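Long-range contacts in niemann-Pick type C2 protein (Camponotus japonicus, PDB 3WEB), which binds oleic acid inside an immunoglobulin-like beta-sandwich and probably carries such lipids as chemical signals in worker ants: residues K12-I17 with S39-P44; C28-E33 with F127-K132; E35-M40 with K94-V99; V51-F56 with P71-D76. One frame throughout, in Å; residues are numbered along the deposited sequence.

Interaction 1 of 4, residues K12-I17 with S39-P44; sequences KFSDII and SMKFTP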
# COMPACT_ATOMS: atom_id res chain seq x y z
N LYS A 12 -10.66 6.28 3.34
CA LYS A 12 -10.84 4.86 3.61
C LYS A 12 -10.42 4.07 2.39
O LYS A 12 -10.29 4.63 1.30
CB LYS A 12 -12.31 4.56 3.96
CG LYS A 12 -13.29 4.89 2.84
CD LYS A 12 -14.74 4.86 3.30
CE LYS A 12 -15.66 5.39 2.21
NZ LYS A 12 -17.10 5.14 2.53
N PHE A 13 -10.18 2.77 2.56
CA PHE A 13 -10.00 1.86 1.42
C PHE A 13 -11.05 0.77 1.47
O PHE A 13 -11.53 0.41 2.56
CB PHE A 13 -8.58 1.28 1.36
CG PHE A 13 -8.24 0.38 2.52
CD1 PHE A 13 -7.69 0.90 3.68
CD2 PHE A 13 -8.45 -1.00 2.44
CE1 PHE A 13 -7.37 0.07 4.75
CE2 PHE A 13 -8.13 -1.84 3.50
CZ PHE A 13 -7.60 -1.30 4.66
N SER A 14 -11.41 0.23 0.31
CA SER A 14 -12.42 -0.81 0.24
C SER A 14 -11.87 -2.17 -0.14
O SER A 14 -12.41 -3.19 0.28
CB SER A 14 -13.52 -0.43 -0.75
OG SER A 14 -13.04 -0.52 -2.08
N ASP A 15 -10.84 -2.18 -0.97
CA ASP A 15 -10.27 -3.42 -1.47
C ASP A 15 -8.81 -3.35 -1.85
O ASP A 15 -8.39 -2.43 -2.55
CB ASP A 15 -11.07 -3.90 -2.66
CG ASP A 15 -11.74 -5.21 -2.40
OD1 ASP A 15 -11.00 -6.21 -2.26
OD2 ASP A 15 -12.99 -5.25 -2.34
N ILE A 16 -8.05 -4.33 -1.38
CA ILE A 16 -6.64 -4.48 -1.75
C ILE A 16 -6.49 -5.80 -2.48
O ILE A 16 -6.99 -6.82 -2.01
CB ILE A 16 -5.71 -4.49 -0.52
CG1 ILE A 16 -6.07 -3.37 0.47
CG2 ILE A 16 -4.25 -4.45 -0.93
CD1 ILE A 16 -5.82 -1.96 -0.03
N ILE A 17 -5.82 -5.78 -3.63
CA ILE A 17 -5.50 -7.01 -4.35
C ILE A 17 -4.00 -7.08 -4.58
O ILE A 17 -3.41 -6.14 -5.11
CB ILE A 17 -6.22 -7.11 -5.71
CG1 ILE A 17 -7.73 -6.98 -5.54
CG2 ILE A 17 -5.87 -8.41 -6.43
CD1 ILE A 17 -8.49 -6.72 -6.83
N SER A 39 -3.10 -3.61 -6.27
CA SER A 39 -4.18 -2.66 -6.51
C SER A 39 -4.82 -2.26 -5.19
O SER A 39 -4.99 -3.09 -4.30
CB SER A 39 -5.26 -3.29 -7.42
OG SER A 39 -6.41 -2.46 -7.48
N MET A 40 -5.17 -0.98 -5.06
CA MET A 40 -5.98 -0.52 -3.92
C MET A 40 -7.11 0.38 -4.40
O MET A 40 -6.86 1.35 -5.11
CB MET A 40 -5.13 0.25 -2.91
CG MET A 40 -5.96 1.00 -1.87
SD MET A 40 -5.04 1.68 -0.47
CE MET A 40 -4.14 3.00 -1.27
N LYS A 41 -8.34 0.03 -4.02
CA LYS A 41 -9.50 0.91 -4.23
C LYS A 41 -9.72 1.72 -2.97
O LYS A 41 -9.88 1.16 -1.88
CB LYS A 41 -10.75 0.10 -4.56
CG LYS A 41 -10.62 -0.77 -5.79
CD LYS A 41 -11.87 -1.62 -5.96
CE LYS A 41 -11.65 -2.70 -7.01
NZ LYS A 41 -12.90 -3.49 -7.20
N PHE A 42 -9.70 3.04 -3.12
CA PHE A 42 -9.81 3.92 -1.97
C PHE A 42 -10.59 5.20 -2.27
O PHE A 42 -10.75 5.59 -3.43
CB PHE A 42 -8.41 4.22 -1.39
CG PHE A 42 -7.57 5.15 -2.23
CD1 PHE A 42 -6.96 4.69 -3.40
CD2 PHE A 42 -7.36 6.46 -1.83
CE1 PHE A 42 -6.17 5.54 -4.17
CE2 PHE A 42 -6.56 7.31 -2.59
CZ PHE A 42 -5.98 6.86 -3.77
N THR A 43 -11.04 5.83 -1.20
CA THR A 43 -11.86 7.03 -1.28
C THR A 43 -11.41 8.07 -0.25
O THR A 43 -11.52 7.82 0.96
CB THR A 43 -13.35 6.71 -1.00
OG1 THR A 43 -13.79 5.62 -1.82
CG2 THR A 43 -14.22 7.92 -1.28
N PRO A 44 -10.91 9.23 -0.72
CA PRO A 44 -10.61 10.33 0.21
C PRO A 44 -11.91 10.98 0.69
O PRO A 44 -12.89 11.02 -0.07
CB PRO A 44 -9.80 11.31 -0.65
CG PRO A 44 -10.30 11.08 -2.05
CD PRO A 44 -10.72 9.62 -2.13
O HOH W 1 -8.25 -3.45 -5.71
O HOH W 2 -13.56 -4.79 -5.01
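Met40 and Ile16 lie side by side on the inner face of two antiparallel strands, and their apolar contact is the tightest here: Ile16 CD1 is 3.5 Å from Met40 CG, closer than carbons usually pack. The methionine chain leaves with CG opposite the backbone N (chi1 168°) and bends at chi3, so that Met40 SD touches Phe13 CB at 4.0 Å and lies obliquely 5.4 Å from the centroid of the Phe13 ring, a Met-aromatic contact. Replacing Met40 by alanine would probably open a gap between Ile16 and Phe13 and leave the ring without its sulfur neighbour.

The antiparallel backbone pattern has one interruption. Ser14 N donates to Lys41 O at 2.8 Å and Lys41 N to Asp15 O at 2.9 Å, so two residues face one: a classic beta bulge.

The outer face is mostly polar. Asp15 OD2 and Lys41 NZ stand 5.2 Å apart and are joined by a water, weakly on the aspartate side, while Ser14 OG and Ser39 OG turn to Glu90 and Glu92.

In the three-stranded sheet, strand 34-44 runs between strands 11-18 and 91-99; Met40 reaches across the sandwich to Trp112 and Phe114, and Phe13 and Ile16 meet Val125.

Interaction 2 of 4, residues C28-E33 with F127-K132; sequences CSIIRE and FPAKIK. With OLA (oleic acid), chain B.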
# COMPACT_ATOMS: atom_id res chain seq x y z
N CYS A 28 0.11 -13.23 3.35
CA CYS A 28 0.23 -12.93 1.92
C CYS A 28 1.58 -13.40 1.38
O CYS A 28 2.61 -12.83 1.74
CB CYS A 28 0.06 -11.43 1.64
SG CYS A 28 0.25 -10.98 -0.10
N SER A 29 1.56 -14.43 0.54
CA SER A 29 2.76 -14.90 -0.16
C SER A 29 3.26 -13.84 -1.14
O SER A 29 2.49 -13.33 -1.95
CB SER A 29 2.49 -16.20 -0.94
OG SER A 29 2.03 -17.22 -0.08
N ILE A 30 4.54 -13.50 -1.03
CA ILE A 30 5.23 -12.59 -1.94
C ILE A 30 6.36 -13.41 -2.55
O ILE A 30 7.30 -13.80 -1.85
CB ILE A 30 5.78 -11.34 -1.21
CG1 ILE A 30 4.63 -10.57 -0.52
CG2 ILE A 30 6.61 -10.46 -2.13
CD1 ILE A 30 3.72 -9.80 -1.45
N ILE A 31 6.25 -13.68 -3.85
CA ILE A 31 7.20 -14.56 -4.53
C ILE A 31 8.39 -13.76 -5.04
O ILE A 31 8.21 -12.79 -5.78
CB ILE A 31 6.54 -15.32 -5.71
CG1 ILE A 31 5.13 -15.84 -5.35
CG2 ILE A 31 7.46 -16.42 -6.24
CD1 ILE A 31 5.08 -16.91 -4.27
N ARG A 32 9.59 -14.15 -4.64
CA ARG A 32 10.80 -13.53 -5.17
C ARG A 32 11.05 -14.00 -6.60
O ARG A 32 10.57 -15.05 -7.02
CB ARG A 32 12.02 -13.76 -4.27
CG ARG A 32 12.13 -15.15 -3.67
CD ARG A 32 13.02 -15.12 -2.44
NE ARG A 32 13.17 -16.44 -1.84
CZ ARG A 32 14.03 -16.73 -0.87
NH1 ARG A 32 14.84 -15.79 -0.39
NH2 ARG A 32 14.10 -17.96 -0.38
N GLU A 33 11.80 -13.18 -7.35
CA GLU A 33 12.04 -13.37 -8.78
C GLU A 33 10.75 -13.36 -9.60
O GLU A 33 10.60 -14.11 -10.56
CB GLU A 33 12.87 -14.63 -9.06
CG GLU A 33 14.22 -14.63 -8.36
CD GLU A 33 15.24 -15.52 -9.04
OE1 GLU A 33 15.01 -16.75 -9.11
OE2 GLU A 33 16.26 -14.98 -9.50
N PHE A 127 -1.13 -5.73 6.90
CA PHE A 127 -1.36 -7.15 6.61
C PHE A 127 -0.11 -7.98 6.86
O PHE A 127 1.02 -7.46 6.80
CB PHE A 127 -1.87 -7.33 5.17
CG PHE A 127 -0.88 -6.93 4.11
CD1 PHE A 127 -0.75 -5.60 3.74
CD2 PHE A 127 -0.11 -7.90 3.48
CE1 PHE A 127 0.16 -5.24 2.75
CE2 PHE A 127 0.80 -7.55 2.50
CZ PHE A 127 0.93 -6.22 2.13
N PRO A 128 -0.29 -9.29 7.16
CA PRO A 128 0.88 -10.16 7.31
C PRO A 128 1.36 -10.68 5.95
O PRO A 128 0.55 -11.09 5.11
CB PRO A 128 0.34 -11.31 8.16
CG PRO A 128 -1.11 -11.39 7.80
CD PRO A 128 -1.55 -10.01 7.40
N ALA A 129 2.68 -10.66 5.75
CA ALA A 129 3.24 -11.20 4.50
C ALA A 129 4.34 -12.23 4.75
O ALA A 129 4.98 -12.24 5.81
CB ALA A 129 3.76 -10.08 3.62
N LYS A 130 4.56 -13.08 3.77
CA LYS A 130 5.66 -14.01 3.81
C LYS A 130 6.39 -13.97 2.48
O LYS A 130 5.82 -14.32 1.44
CB LYS A 130 5.18 -15.43 4.14
CG LYS A 130 6.32 -16.39 4.45
CD LYS A 130 5.79 -17.72 4.94
CE LYS A 130 6.92 -18.72 5.09
NZ LYS A 130 6.39 -20.08 5.43
N ILE A 131 7.63 -13.51 2.51
CA ILE A 131 8.46 -13.48 1.31
C ILE A 131 9.06 -14.87 1.17
O ILE A 131 9.73 -15.35 2.09
CB ILE A 131 9.56 -12.40 1.41
CG1 ILE A 131 8.93 -11.03 1.71
CG2 ILE A 131 10.37 -12.37 0.12
CD1 ILE A 131 9.91 -9.98 2.18
N LYS A 132 8.82 -15.50 0.02
CA LYS A 132 9.17 -16.92 -0.16
C LYS A 132 9.62 -17.26 -1.58
O LYS A 132 9.35 -16.54 -2.54
CB LYS A 132 8.01 -17.83 0.27
CG LYS A 132 6.70 -17.61 -0.49
CD LYS A 132 5.62 -18.61 -0.09
CE LYS A 132 4.98 -18.24 1.24
NZ LYS A 132 3.79 -19.08 1.58
OXT LYS A 132 10.26 -18.29 -1.81
C1 OLA B . 7.62 1.67 -5.06
O1 OLA B . 7.16 2.84 -4.99
O2 OLA B . 8.81 1.39 -4.79
C2 OLA B . 6.70 0.55 -5.50
C3 OLA B . 6.50 -0.46 -4.37
C4 OLA B . 5.03 -0.78 -4.16
C5 OLA B . 4.53 -0.28 -2.81
C6 OLA B . 3.30 -1.05 -2.35
C7 OLA B . 3.65 -1.88 -1.12
C8 OLA B . 2.44 -2.61 -0.52
C9 OLA B . 2.15 -3.88 -1.29
C10 OLA B . 2.74 -5.06 -1.05
C11 OLA B . 3.78 -5.27 0.03
C12 OLA B . 4.81 -6.28 -0.44
C13 OLA B . 6.22 -5.83 -0.08
C14 OLA B . 7.25 -6.68 -0.81
C15 OLA B . 8.58 -6.69 -0.07
C16 OLA B . 9.64 -5.90 -0.84
C17 OLA B . 10.67 -6.82 -1.46
C18 OLA B . 12.04 -6.16 -1.51
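A short parallel pairing, in which strand 28-30 lies along the C-terminal strand 121-131, adds a short parallel edge to one sheet of the beta-sandwich and supplies part of its lipid pocket. Backbone bonds pass alternately between the two: Cys28 N gives to Pro128 O at 2.8 Å, Lys130 N to Cys28 O, Ile30 N to Lys130 O and Lys132 N to Ile30 O.

On the inner face Cys28, Ile30, Ala129 and Ile131 are gathered, with the Phe127 ring beside them. Cys28 CB sits obliquely 4.0 Å from Phe127 CD2, and its sulfur, disulfide-bonded to Cys21, makes a sulfur-aromatic contact with the same ring. The Phe127 ring turns its edge to the bound oleic acid, with CZ 3.7 Å from C11, which lies in the ring plane, while Ile30 CD1 reaches C12 at 3.8 Å. In this immunoglobulin-like fold of the ML family the lipid thus lies between the sheets, and the parallel pair forms the wall beside C11 and C12 of the acyl chain, just past its double bond.

The other face is polar. Lys132, bent at chi3 (78°), folds back so that NZ donates to Ser29 OG at 3.1 Å, a hydroxyl that also bonds Glu25. Past the strand end, Arg32 N binds Lys132 O at 3.2 Å, and Arg32 NE makes a long salt bridge, weak as a hydrogen bond, of 3.4 Å to Lys132 OXT. An alanine at Arg32 is likely to leave the C-terminal carboxylate without its ionic mate and Thr103 O without the NH1 bond it receives.

Interaction 3 of 4, residues E35-M40 with K94-V99; sequences EIHVSM and KVTFFV. With OLA (oleic acid), chain B.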
# COMPACT_ATOMS: atom_id res chain seq x y z
N GLU A 35 7.25 -10.51 -10.77
CA GLU A 35 6.53 -9.24 -10.73
C GLU A 35 5.32 -9.38 -9.83
O GLU A 35 4.56 -10.35 -9.93
CB GLU A 35 6.08 -8.82 -12.13
CG GLU A 35 7.16 -8.20 -13.00
CD GLU A 35 6.61 -7.53 -14.25
OE1 GLU A 35 5.51 -7.91 -14.71
OE2 GLU A 35 7.28 -6.62 -14.77
N ILE A 36 5.15 -8.41 -8.93
CA ILE A 36 3.99 -8.36 -8.05
C ILE A 36 3.14 -7.18 -8.50
O ILE A 36 3.64 -6.07 -8.65
CB ILE A 36 4.40 -8.18 -6.57
CG1 ILE A 36 5.48 -9.19 -6.15
CG2 ILE A 36 3.18 -8.25 -5.65
CD1 ILE A 36 5.08 -10.65 -6.25
N HIS A 37 1.86 -7.45 -8.72
CA HIS A 37 0.90 -6.40 -9.06
C HIS A 37 -0.00 -6.11 -7.88
O HIS A 37 -0.64 -7.01 -7.34
CB HIS A 37 0.09 -6.80 -10.29
CG HIS A 37 0.91 -7.39 -11.39
ND1 HIS A 37 1.82 -6.65 -12.12
CD2 HIS A 37 0.99 -8.65 -11.87
CE1 HIS A 37 2.40 -7.43 -13.01
NE2 HIS A 37 1.92 -8.65 -12.88
N VAL A 38 -0.05 -4.85 -7.48
CA VAL A 38 -0.83 -4.45 -6.30
C VAL A 38 -1.87 -3.43 -6.74
O VAL A 38 -1.56 -2.52 -7.50
CB VAL A 38 0.06 -3.82 -5.20
CG1 VAL A 38 -0.78 -3.38 -4.00
CG2 VAL A 38 1.14 -4.80 -4.76
N SER A 39 -3.10 -3.61 -6.27
CA SER A 39 -4.18 -2.66 -6.51
C SER A 39 -4.82 -2.26 -5.19
O SER A 39 -4.99 -3.09 -4.30
CB SER A 39 -5.26 -3.29 -7.42
OG SER A 39 -6.41 -2.46 -7.48
N MET A 40 -5.17 -0.98 -5.06
CA MET A 40 -5.98 -0.52 -3.92
C MET A 40 -7.11 0.38 -4.40
O MET A 40 -6.86 1.35 -5.11
CB MET A 40 -5.13 0.25 -2.91
CG MET A 40 -5.96 1.00 -1.87
SD MET A 40 -5.04 1.68 -0.47
CE MET A 40 -4.14 3.00 -1.27
N LYS A 94 -2.66 1.52 -8.84
CA LYS A 94 -1.97 0.34 -9.38
C LYS A 94 -0.45 0.49 -9.34
O LYS A 94 0.09 1.56 -9.64
CB LYS A 94 -2.44 0.05 -10.81
CG LYS A 94 -3.90 -0.37 -10.91
CD LYS A 94 -4.27 -0.89 -12.30
CE LYS A 94 -5.17 0.09 -13.06
NZ LYS A 94 -4.49 1.36 -13.46
N VAL A 95 0.24 -0.59 -8.97
CA VAL A 95 1.70 -0.60 -8.99
C VAL A 95 2.22 -2.02 -9.25
O VAL A 95 1.65 -3.01 -8.78
CB VAL A 95 2.32 0.03 -7.71
CG1 VAL A 95 2.03 -0.79 -6.45
CG2 VAL A 95 3.81 0.28 -7.86
N THR A 96 3.30 -2.09 -10.03
CA THR A 96 4.02 -3.33 -10.28
C THR A 96 5.44 -3.13 -9.79
O THR A 96 6.07 -2.12 -10.09
CB THR A 96 4.02 -3.69 -11.77
OG1 THR A 96 2.67 -3.95 -12.20
CG2 THR A 96 4.87 -4.94 -12.05
N PHE A 97 5.93 -4.09 -9.00
CA PHE A 97 7.34 -4.10 -8.63
C PHE A 97 7.89 -5.51 -8.73
O PHE A 97 7.15 -6.48 -8.61
CB PHE A 97 7.56 -3.52 -7.23
CG PHE A 97 6.81 -4.23 -6.13
CD1 PHE A 97 7.39 -5.29 -5.44
CD2 PHE A 97 5.53 -3.82 -5.77
CE1 PHE A 97 6.70 -5.94 -4.43
CE2 PHE A 97 4.84 -4.46 -4.76
CZ PHE A 97 5.43 -5.52 -4.08
N PHE A 98 9.19 -5.59 -8.97
CA PHE A 98 9.86 -6.87 -9.08
C PHE A 98 10.59 -7.16 -7.78
O PHE A 98 11.34 -6.32 -7.27
CB PHE A 98 10.83 -6.86 -10.26
CG PHE A 98 11.40 -8.21 -10.60
CD1 PHE A 98 10.67 -9.12 -11.36
CD2 PHE A 98 12.67 -8.57 -10.16
CE1 PHE A 98 11.19 -10.36 -11.67
CE2 PHE A 98 13.20 -9.81 -10.47
CZ PHE A 98 12.46 -10.71 -11.23
N VAL A 99 10.36 -8.35 -7.23
CA VAL A 99 11.06 -8.79 -6.04
C VAL A 99 12.30 -9.58 -6.45
O VAL A 99 12.19 -10.64 -7.06
CB VAL A 99 10.15 -9.64 -5.12
CG1 VAL A 99 10.88 -10.02 -3.84
CG2 VAL A 99 8.87 -8.89 -4.79
C1 OLA B . 7.62 1.67 -5.06
O1 OLA B . 7.16 2.84 -4.99
O2 OLA B . 8.81 1.39 -4.79
C2 OLA B . 6.70 0.55 -5.50
C3 OLA B . 6.50 -0.46 -4.37
C4 OLA B . 5.03 -0.78 -4.16
C5 OLA B . 4.53 -0.28 -2.81
C6 OLA B . 3.30 -1.05 -2.35
C7 OLA B . 3.65 -1.88 -1.12
C8 OLA B . 2.44 -2.61 -0.52
C9 OLA B . 2.15 -3.88 -1.29
C10 OLA B . 2.74 -5.06 -1.05
C11 OLA B . 3.78 -5.27 0.03
C12 OLA B . 4.81 -6.28 -0.44
C13 OLA B . 6.22 -5.83 -0.08
C14 OLA B . 7.25 -6.68 -0.81
C15 OLA B . 8.58 -6.69 -0.07
C16 OLA B . 9.64 -5.90 -0.84
C17 OLA B . 10.67 -6.82 -1.46
C18 OLA B . 12.04 -6.16 -1.51
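Ile36 lies against the Phe97 ring on the pocket side of two antiparallel strands, and there the packing is close. Its CB stands over one face of the ring, 4.0 Å from the centroid and 20° off the normal, a CH-pi contact displaced toward the rim. Phe97 has CG between its backbone N and carbonyl carbon (chi1 58°), a turn that swings the ring toward strand 34-44, where Val38 CG2 meets CE2 obliquely at 3.7 Å. Val38 CB in turn touches Val95 CG1, and Ile36 CG1 touches Val99 CG2. The oleic acid runs along this group: its C4 is 3.5 Å from Phe97 CD2, C2 is near Val95 CG2, and C9 is 3.7 Å from Val38 CG2.

The opposite face is looser and more open to solvent. One short polar bond stands out, His37 ND1 with Thr96 OG1 at 2.8 Å, the hydroxyl lying in the ring plane at its edge. Glu35 crosses Thr96 obliquely, and its carboxyl carbon CD comes only to 3.8 Å from Thr96 CG2; its CG meets the edge of the Phe98 ring. Glu35, His37 and Phe98 are exposed here, and their contacts are fewer than on the pocket side.

Between the two faces the backbones are joined by two pairs of bonds, Ile36 with Phe97 and Val38 with Val95. The side chains of Val38, Val95, Phe97 and Val99 offer only carbon to the acyl chain, consistent with a lipid held there by fit and hydrophobicity, while the carboxylate is bound by backbone N-H groups of Lys69 and Lys70.

Interaction 4 of 4, residues V51-F56 with P71-D76; sequences VEAKAF and PEICKD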
# COMPACT_ATOMS: atom_id res chain seq x y z
N VAL A 51 -0.42 13.28 -3.12
CA VAL A 51 -0.36 12.06 -2.31
C VAL A 51 1.09 11.60 -2.15
O VAL A 51 1.83 11.50 -3.12
CB VAL A 51 -1.19 10.91 -2.95
CG1 VAL A 51 -1.15 9.66 -2.06
CG2 VAL A 51 -2.63 11.34 -3.18
N GLU A 52 1.49 11.32 -0.91
CA GLU A 52 2.80 10.72 -0.63
C GLU A 52 2.58 9.39 0.09
O GLU A 52 1.97 9.35 1.16
CB GLU A 52 3.67 11.63 0.25
CG GLU A 52 4.16 12.90 -0.43
CD GLU A 52 5.04 13.74 0.48
OE1 GLU A 52 6.19 13.34 0.75
OE2 GLU A 52 4.59 14.82 0.93
N ALA A 53 3.08 8.31 -0.51
CA ALA A 53 2.97 6.99 0.10
C ALA A 53 4.11 6.70 1.07
O ALA A 53 5.22 7.22 0.92
CB ALA A 53 2.90 5.91 -0.97
N LYS A 54 3.81 5.87 2.06
CA LYS A 54 4.76 5.46 3.10
C LYS A 54 4.59 3.97 3.35
O LYS A 54 3.47 3.46 3.38
CB LYS A 54 4.47 6.21 4.41
CG LYS A 54 4.47 7.72 4.31
CD LYS A 54 5.88 8.25 4.13
CE LYS A 54 5.91 9.76 4.24
NZ LYS A 54 7.31 10.23 4.06
N ALA A 55 5.71 3.28 3.54
CA ALA A 55 5.66 1.86 3.86
C ALA A 55 6.48 1.55 5.11
O ALA A 55 7.48 2.22 5.40
CB ALA A 55 6.15 1.02 2.69
N PHE A 56 6.03 0.54 5.86
CA PHE A 56 6.70 0.09 7.07
C PHE A 56 6.67 -1.43 7.15
O PHE A 56 5.70 -2.06 6.74
CB PHE A 56 6.02 0.68 8.32
CG PHE A 56 5.91 2.18 8.30
CD1 PHE A 56 4.82 2.80 7.68
CD2 PHE A 56 6.87 2.97 8.91
CE1 PHE A 56 4.71 4.19 7.67
CE2 PHE A 56 6.77 4.36 8.89
CZ PHE A 56 5.69 4.97 8.27
N PRO A 71 7.04 7.29 -4.25
CA PRO A 71 6.06 7.63 -3.20
C PRO A 71 5.05 8.70 -3.60
O PRO A 71 3.98 8.77 -3.02
CB PRO A 71 6.93 8.12 -2.04
CG PRO A 71 8.18 8.60 -2.68
CD PRO A 71 8.40 7.75 -3.90
N GLU A 72 5.40 9.55 -4.57
CA GLU A 72 4.46 10.55 -5.05
C GLU A 72 3.57 9.92 -6.11
O GLU A 72 3.82 10.01 -7.32
CB GLU A 72 5.17 11.82 -5.54
CG GLU A 72 5.79 12.62 -4.40
CD GLU A 72 6.06 14.06 -4.79
OE1 GLU A 72 5.17 14.91 -4.59
OE2 GLU A 72 7.18 14.34 -5.29
N ILE A 73 2.52 9.28 -5.61
CA ILE A 73 1.59 8.47 -6.40
C ILE A 73 0.98 9.22 -7.58
O ILE A 73 0.83 8.65 -8.66
CB ILE A 73 0.45 7.96 -5.48
CG1 ILE A 73 1.01 7.17 -4.28
CG2 ILE A 73 -0.61 7.19 -6.28
CD1 ILE A 73 1.99 6.07 -4.63
N CYS A 74 0.62 10.48 -7.37
CA CYS A 74 -0.03 11.28 -8.41
C CYS A 74 0.92 11.67 -9.54
O CYS A 74 0.49 12.00 -10.64
CB CYS A 74 -0.68 12.52 -7.80
SG CYS A 74 -2.25 12.14 -7.02
N LYS A 75 2.22 11.60 -9.25
CA LYS A 75 3.26 11.98 -10.21
C LYS A 75 3.89 10.75 -10.88
O LYS A 75 4.78 10.89 -11.72
CB LYS A 75 4.30 12.85 -9.51
CG LYS A 75 3.71 14.13 -8.93
CD LYS A 75 4.71 14.93 -8.13
CE LYS A 75 4.03 16.11 -7.47
NZ LYS A 75 5.01 16.99 -6.77
N ASP A 76 3.43 9.56 -10.52
CA ASP A 76 3.87 8.32 -11.14
C ASP A 76 2.92 8.00 -12.29
O ASP A 76 1.76 7.70 -12.06
CB ASP A 76 3.90 7.19 -10.09
CG ASP A 76 4.00 5.80 -10.70
OD1 ASP A 76 4.27 5.66 -11.92
OD2 ASP A 76 3.79 4.82 -9.95
O HOH W 3 1.77 12.42 -5.67
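Ile73 overlaps Val51 and Ala53 from the loop side, its CG1 4.0 Å from Val51 CG1 and its CD1 3.8 Å from Ala53 CB. The isoleucine and valine cross at a slant. With Ile73 CG1 anti to its carbonyl carbon (chi1 -56°), the branch extends along the strand to the alanine. Val51 uses its other methyl, CG2, to touch Cys74 SG at 3.9 Å, a sulfur disulfide-bonded to Cys83.

The main chains are joined by one firm bond, Ala53 N to Pro71 O at 2.7 Å. A weak, bent one runs from Ile73 N to Val51 O, and a water fills in beside it, donating to Val51 O and accepting from Cys74 N. Glu72 centres an inverse gamma turn, consistent with Pro71 O and the Ile73 side chain both facing the strand. On the outer side Lys75 NZ forms a salt bridge of 3.0 Å with Glu72 OE1, an oxygen that also takes a hydrogen bond from Asn50.

The loop between strands 62-66 and 91-99 is thus fastened to strand 51-59, which also pairs with strand 107-116; Phe114 of that strand packs on Val51, Ala53 and Ile73 alike.

Overall arrangement
Interactions 1 and 3 share strand 34-44, with Ser39 and Met40 common to both, and together build the three-stranded sheet; their centres are 14 Å apart. Interactions 2 and 4 both reach the other sheet, through strands 28-30, 121-131 and 51-59, with centres about 21 Å apart on opposite sides of the chain's centre. The oleic acid is the common reference: interactions 2 and 3 touch it, while the side chains of Ile16 and Pro71 lie about 6 Å and 5 Å from it. Interactions 2 and 3 also meet directly, Val99 packing on Arg32 and Val99 O lying 2.6 Å from Glu33 N, a probable hydrogen bond. The example illustrates how a sandwich can enclose a lipid between its sheets.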